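Local coordinates for protein Trypsin/factor XIIA inhibitor (Zea mays, PDB 1BEA) that inhibits mammalian trypsin and activated Hageman factor (factor XIIa) as a secreted, disulfide-rich bifunctional amylase/serine protease inhibitor of the cereal trypsin/alpha-amylase inhibitor family, at residues Cys44-Thr58 / Cys104-Ile118. Sequence-based numbering, arbitrary orientation.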
loop_
_atom_site.group_PDB
_atom_site.type_symbol
_atom_site.label_atom_id
_atom_site.label_comp_id
_atom_site.label_asym_id
_atom_site.label_seq_id
_atom_site.Cartn_x
_atom_site.Cartn_y
_atom_site.Cartn_z
ATOM N N CYS A 44 3.165 0.551 8.964
ATOM C CA CYS A 44 2.454 0.307 7.722
ATOM C C CYS A 44 1.213 -0.582 8.046
ATOM O O CYS A 44 0.084 -0.317 7.635
ATOM C CB CYS A 44 3.402 -0.421 6.778
ATOM S SG CYS A 44 2.573 -1.332 5.447
ATOM N N CYS A 45 1.453 -1.641 8.809
ATOM C CA CYS A 45 0.401 -2.579 9.193
ATOM C C CYS A 45 -0.671 -1.818 9.904
ATOM O O CYS A 45 -1.825 -1.919 9.575
ATOM C CB CYS A 45 0.954 -3.660 10.112
ATOM S SG CYS A 45 2.031 -4.837 9.206
ATOM N N ARG A 46 -0.277 -1.045 10.891
ATOM C CA ARG A 46 -1.238 -0.240 11.624
ATOM C C ARG A 46 -2.099 0.577 10.675
ATOM O O ARG A 46 -3.312 0.659 10.864
ATOM C CB ARG A 46 -0.492 0.681 12.572
ATOM C CG ARG A 46 -1.279 1.108 13.777
ATOM C CD ARG A 46 -2.090 2.332 13.422
ATOM N NE ARG A 46 -1.648 3.513 14.152
ATOM C CZ ARG A 46 -1.355 4.681 13.584
ATOM N NH1 ARG A 46 -1.455 4.840 12.262
ATOM N NH2 ARG A 46 -0.961 5.700 14.345
ATOM N N GLU A 47 -1.497 1.184 9.651
ATOM C CA GLU A 47 -2.255 2.002 8.702
ATOM C C GLU A 47 -3.238 1.202 7.829
ATOM O O GLU A 47 -4.345 1.669 7.500
ATOM C CB GLU A 47 -1.288 2.763 7.780
ATOM C CG GLU A 47 -0.848 4.060 8.362
ATOM C CD GLU A 47 0.377 4.638 7.672
ATOM O OE1 GLU A 47 0.729 4.183 6.558
ATOM O OE2 GLU A 47 0.981 5.560 8.256
ATOM N N LEU A 48 -2.796 0.014 7.426
ATOM C CA LEU A 48 -3.595 -0.879 6.606
ATOM C C LEU A 48 -4.778 -1.420 7.415
ATOM O O LEU A 48 -5.875 -1.624 6.894
ATOM C CB LEU A 48 -2.707 -2.031 6.124
ATOM C CG LEU A 48 -3.099 -2.924 4.924
ATOM C CD1 LEU A 48 -3.626 -2.124 3.735
ATOM C CD2 LEU A 48 -1.854 -3.722 4.519
ATOM N N ALA A 49 -4.574 -1.643 8.702
ATOM C CA ALA A 49 -5.668 -2.137 9.517
ATOM C C ALA A 49 -6.710 -1.076 9.854
ATOM O O ALA A 49 -7.862 -1.436 10.177
ATOM C CB ALA A 49 -5.141 -2.717 10.777
ATOM N N ASP A 50 -6.336 0.211 9.798
ATOM C CA ASP A 50 -7.308 1.293 10.113
ATOM C C ASP A 50 -8.315 1.429 8.978
ATOM O O ASP A 50 -9.344 2.096 9.093
ATOM C CB ASP A 50 -6.601 2.636 10.321
ATOM C CG ASP A 50 -6.057 2.801 11.743
ATOM O OD1 ASP A 50 -6.651 2.264 12.696
ATOM O OD2 ASP A 50 -5.019 3.469 11.918
ATOM N N ILE A 51 -7.993 0.787 7.867
ATOM C CA ILE A 51 -8.851 0.794 6.718
ATOM C C ILE A 51 -9.798 -0.412 6.866
ATOM O O ILE A 51 -9.394 -1.498 7.291
ATOM C CB ILE A 51 -8.020 0.680 5.437
ATOM C CG1 ILE A 51 -7.376 2.047 5.114
ATOM C CG2 ILE A 51 -8.884 0.229 4.322
ATOM C CD1 ILE A 51 -6.304 2.010 4.050
ATOM N N PRO A 52 -11.091 -0.201 6.596
ATOM C CA PRO A 52 -12.100 -1.270 6.693
ATOM C C PRO A 52 -11.661 -2.451 5.886
ATOM O O PRO A 52 -11.164 -2.285 4.798
ATOM C CB PRO A 52 -13.369 -0.650 6.117
ATOM C CG PRO A 52 -13.058 0.821 5.859
ATOM C CD PRO A 52 -11.669 1.120 6.284
ATOM N N ALA A 53 -11.833 -3.640 6.440
ATOM C CA ALA A 53 -11.421 -4.865 5.785
ATOM C C ALA A 53 -11.811 -4.934 4.334
ATOM O O ALA A 53 -11.000 -5.310 3.498
ATOM C CB ALA A 53 -11.986 -6.058 6.527
ATOM N N TYR A 54 -13.045 -4.565 4.009
ATOM C CA TYR A 54 -13.491 -4.631 2.598
ATOM C C TYR A 54 -12.713 -3.759 1.598
ATOM O O TYR A 54 -12.703 -4.054 0.397
ATOM C CB TYR A 54 -15.000 -4.335 2.454
ATOM C CG TYR A 54 -15.496 -3.094 3.161
ATOM C CD1 TYR A 54 -15.797 -3.115 4.535
ATOM C CD2 TYR A 54 -15.677 -1.892 2.458
ATOM C CE1 TYR A 54 -16.261 -1.965 5.200
ATOM C CE2 TYR A 54 -16.145 -0.712 3.110
ATOM C CZ TYR A 54 -16.437 -0.758 4.483
ATOM O OH TYR A 54 -16.892 0.388 5.136
ATOM N N CYS A 55 -12.073 -2.699 2.091
ATOM C CA CYS A 55 -11.289 -1.789 1.247
ATOM C C CYS A 55 -9.781 -2.022 1.304
ATOM O O CYS A 55 -9.052 -1.320 0.613
ATOM C CB CYS A 55 -11.498 -0.330 1.669
ATOM S SG CYS A 55 -13.180 0.326 1.471
ATOM N N ARG A 56 -9.306 -2.996 2.080
ATOM C CA ARG A 56 -7.876 -3.177 2.216
ATOM C C ARG A 56 -7.132 -3.463 0.923
ATOM O O ARG A 56 -6.101 -2.841 0.650
ATOM C CB ARG A 56 -7.593 -4.193 3.312
ATOM C CG ARG A 56 -7.622 -3.525 4.678
ATOM C CD ARG A 56 -7.810 -4.490 5.814
ATOM N NE ARG A 56 -8.191 -3.862 7.093
ATOM C CZ ARG A 56 -8.604 -4.553 8.154
ATOM N NH1 ARG A 56 -8.686 -5.863 8.075
ATOM N NH2 ARG A 56 -8.946 -3.950 9.279
ATOM N N CYS A 57 -7.648 -4.343 0.081
ATOM C CA CYS A 57 -6.954 -4.642 -1.185
ATOM C C CYS A 57 -6.947 -3.438 -2.134
ATOM O O CYS A 57 -6.007 -3.201 -2.895
ATOM C CB CYS A 57 -7.608 -5.839 -1.891
ATOM S SG CYS A 57 -7.484 -7.462 -1.059
ATOM N N THR A 58 -8.027 -2.692 -2.105
ATOM C CA THR A 58 -8.120 -1.526 -2.939
ATOM C C THR A 58 -7.074 -0.502 -2.485
ATOM O O THR A 58 -6.387 0.102 -3.299
ATOM C CB THR A 58 -9.531 -0.974 -2.834
ATOM O OG1 THR A 58 -10.442 -1.976 -3.301
ATOM C CG2 THR A 58 -9.719 0.262 -3.692
ATOM N N CYS A 104 1.550 -8.298 7.161
ATOM C CA CYS A 104 0.666 -7.760 8.206
ATOM C C CYS A 104 -0.394 -8.704 8.718
ATOM O O CYS A 104 -0.959 -8.489 9.784
ATOM C CB CYS A 104 -0.026 -6.476 7.711
ATOM S SG CYS A 104 1.071 -5.042 7.441
ATOM N N ASN A 105 -0.670 -9.746 7.951
ATOM C CA ASN A 105 -1.701 -10.727 8.291
ATOM C C ASN A 105 -3.043 -10.099 8.630
ATOM O O ASN A 105 -3.563 -10.235 9.746
ATOM C CB ASN A 105 -1.280 -11.614 9.442
ATOM C CG ASN A 105 -2.089 -12.869 9.481
ATOM O OD1 ASN A 105 -2.077 -13.591 10.457
ATOM N ND2 ASN A 105 -2.806 -13.143 8.396
ATOM N N LEU A 106 -3.616 -9.433 7.637
ATOM C CA LEU A 106 -4.898 -8.779 7.837
ATOM C C LEU A 106 -5.950 -9.317 6.877
ATOM O O LEU A 106 -5.693 -9.484 5.681
ATOM C CB LEU A 106 -4.752 -7.277 7.626
ATOM C CG LEU A 106 -4.037 -6.562 8.760
ATOM C CD1 LEU A 106 -3.424 -5.272 8.248
ATOM C CD2 LEU A 106 -5.039 -6.324 9.877
ATOM N N ALA A 107 -7.137 -9.568 7.421
ATOM C CA ALA A 107 -8.256 -10.075 6.639
ATOM C C ALA A 107 -8.804 -9.000 5.669
ATOM O O ALA A 107 -8.795 -7.803 5.965
ATOM C CB ALA A 107 -9.379 -10.561 7.607
ATOM N N THR A 108 -9.284 -9.435 4.514
ATOM C CA THR A 108 -9.848 -8.522 3.556
ATOM C C THR A 108 -11.324 -8.847 3.340
ATOM O O THR A 108 -12.014 -9.391 4.205
ATOM C CB THR A 108 -9.094 -8.619 2.226
ATOM O OG1 THR A 108 -9.292 -9.923 1.644
ATOM C CG2 THR A 108 -7.641 -8.407 2.475
ATOM N N ILE A 109 -11.812 -8.501 2.165
ATOM C CA ILE A 109 -13.212 -8.716 1.843
ATOM C C ILE A 109 -13.578 -10.200 1.843
ATOM O O ILE A 109 -14.719 -10.565 2.111
ATOM C CB ILE A 109 -13.535 -8.099 0.477
ATOM C CG1 ILE A 109 -15.021 -8.201 0.197
ATOM C CG2 ILE A 109 -12.772 -8.777 -0.569
ATOM C CD1 ILE A 109 -15.467 -7.184 -0.788
ATOM N N SER A 110 -12.607 -11.051 1.556
ATOM C CA SER A 110 -12.871 -12.474 1.534
ATOM C C SER A 110 -12.789 -13.006 2.960
ATOM O O SER A 110 -13.121 -14.167 3.210
ATOM C CB SER A 110 -11.826 -13.187 0.675
ATOM O OG SER A 110 -10.631 -13.318 1.435
ATOM N N GLY A 111 -12.369 -12.180 3.915
ATOM C CA GLY A 111 -12.269 -12.710 5.263
ATOM C C GLY A 111 -10.951 -13.469 5.463
ATOM O O GLY A 111 -10.652 -13.930 6.571
ATOM N N VAL A 112 -10.149 -13.591 4.404
ATOM C CA VAL A 112 -8.847 -14.267 4.491
ATOM C C VAL A 112 -7.748 -13.244 4.121
ATOM O O VAL A 112 -8.000 -12.314 3.346
ATOM C CB VAL A 112 -8.787 -15.482 3.527
ATOM C CG1 VAL A 112 -7.395 -16.046 3.440
ATOM C CG2 VAL A 112 -9.668 -16.557 4.035
ATOM N N ALA A 113 -6.551 -13.441 4.671
ATOM C CA ALA A 113 -5.410 -12.557 4.452
ATOM C C ALA A 113 -4.807 -12.614 3.072
ATOM O O ALA A 113 -3.657 -12.962 2.908
ATOM C CB ALA A 113 -4.324 -12.841 5.491
ATOM N N GLU A 114 -5.581 -12.294 2.061
ATOM C CA GLU A 114 -5.001 -12.271 0.752
ATOM C C GLU A 114 -5.823 -11.455 -0.192
ATOM O O GLU A 114 -7.045 -11.357 -0.034
ATOM C CB GLU A 114 -4.844 -13.664 0.195
ATOM C CG GLU A 114 -6.011 -14.061 -0.670
ATOM C CD GLU A 114 -6.108 -15.558 -0.801
ATOM O OE1 GLU A 114 -5.161 -16.233 -0.321
ATOM O OE2 GLU A 114 -7.113 -16.056 -1.373
ATOM N N CYS A 115 -5.106 -10.895 -1.169
ATOM C CA CYS A 115 -5.625 -10.028 -2.230
ATOM C C CYS A 115 -5.267 -10.639 -3.563
ATOM O O CYS A 115 -4.332 -10.224 -4.227
ATOM C CB CYS A 115 -4.982 -8.649 -2.136
ATOM S SG CYS A 115 -5.531 -7.747 -0.664
ATOM N N PRO A 116 -6.043 -11.625 -3.980
ATOM C CA PRO A 116 -5.895 -12.392 -5.230
ATOM C C PRO A 116 -5.823 -11.673 -6.591
ATOM O O PRO A 116 -5.251 -12.191 -7.558
ATOM C CB PRO A 116 -7.058 -13.403 -5.177
ATOM C CG PRO A 116 -8.016 -12.862 -4.123
ATOM C CD PRO A 116 -7.197 -12.055 -3.169
ATOM N N TRP A 117 -6.377 -10.479 -6.673
ATOM C CA TRP A 117 -6.387 -9.786 -7.947
ATOM C C TRP A 117 -5.408 -8.631 -8.009
ATOM O O TRP A 117 -5.048 -8.197 -9.090
ATOM C CB TRP A 117 -7.792 -9.259 -8.201
ATOM C CG TRP A 117 -8.174 -8.210 -7.194
ATOM C CD1 TRP A 117 -8.732 -8.410 -5.952
ATOM C CD2 TRP A 117 -8.031 -6.791 -7.345
ATOM N NE1 TRP A 117 -8.949 -7.202 -5.325
ATOM C CE2 TRP A 117 -8.530 -6.190 -6.153
ATOM C CE3 TRP A 117 -7.533 -5.962 -8.373
ATOM C CZ2 TRP A 117 -8.544 -4.799 -5.962
ATOM C CZ3 TRP A 117 -7.546 -4.579 -8.182
ATOM C CH2 TRP A 117 -8.050 -4.012 -6.984
ATOM N N ILE A 118 -5.004 -8.150 -6.837
ATOM C CA ILE A 118 -4.103 -7.015 -6.685
ATOM C C ILE A 118 -2.964 -6.966 -7.675
ATOM O O ILE A 118 -2.962 -6.146 -8.591
ATOM C CB ILE A 118 -3.535 -6.955 -5.230
ATOM C CG1 ILE A 118 -4.505 -6.183 -4.357
ATOM C CG2 ILE A 118 -2.209 -6.216 -5.163
ATOM C CD1 ILE A 118 -5.132 -5.042 -5.082
HETATM O O HOH W 1 -10.275 -6.146 0.493
#
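From Cys-45 beside Cys-104 to Cys-57 beside Cys-115, the irregular chain 104-118 runs along 44-58 in the same direction, its backbone nearest at Tyr-54 and Ile-109 (CA atoms 4.2 Å apart). Disulfides Cys-45–Cys-104 and Cys-57–Cys-115 bond the segments near both ends, each with chi3 -92°. Leu-106 sets CD2 on Ala-49 CB (3.7 Å) and CD1 beside Leu-48 CB. Arg-56, extended from CG to NE, gathers backbone carbonyls: NH1 bonds Ala-107 O (2.9 Å) near the guanidinium plane, while NE to Ile-51 O and NH2 to Ala-49 O meet acceptors tilted out of it. Leu-106 CD2 and Ala-53 CA lie against opposite guanidinium faces, both offset toward the rim. A leucine in place of Arg-56 would probably leave the three carbonyls without these N-H donors and the interhelix turn less firmly held. One water links Ala-53 O, Cys-57 N and Ile-109 N. Thr-108 turns CG2 onto Cys-57 SG (3.7 Å), and the poorly ordered Trp-117 ring comes obliquely to Cys-57 CB with NE1 (3.9 Å). The coil follows helix 37-49 and the start of helix 56-65; its two disulfides, with Cys-20–Cys-44 to helix 18-29, belong to the five that knit this helical cereal trypsin/alpha-amylase inhibitor fold.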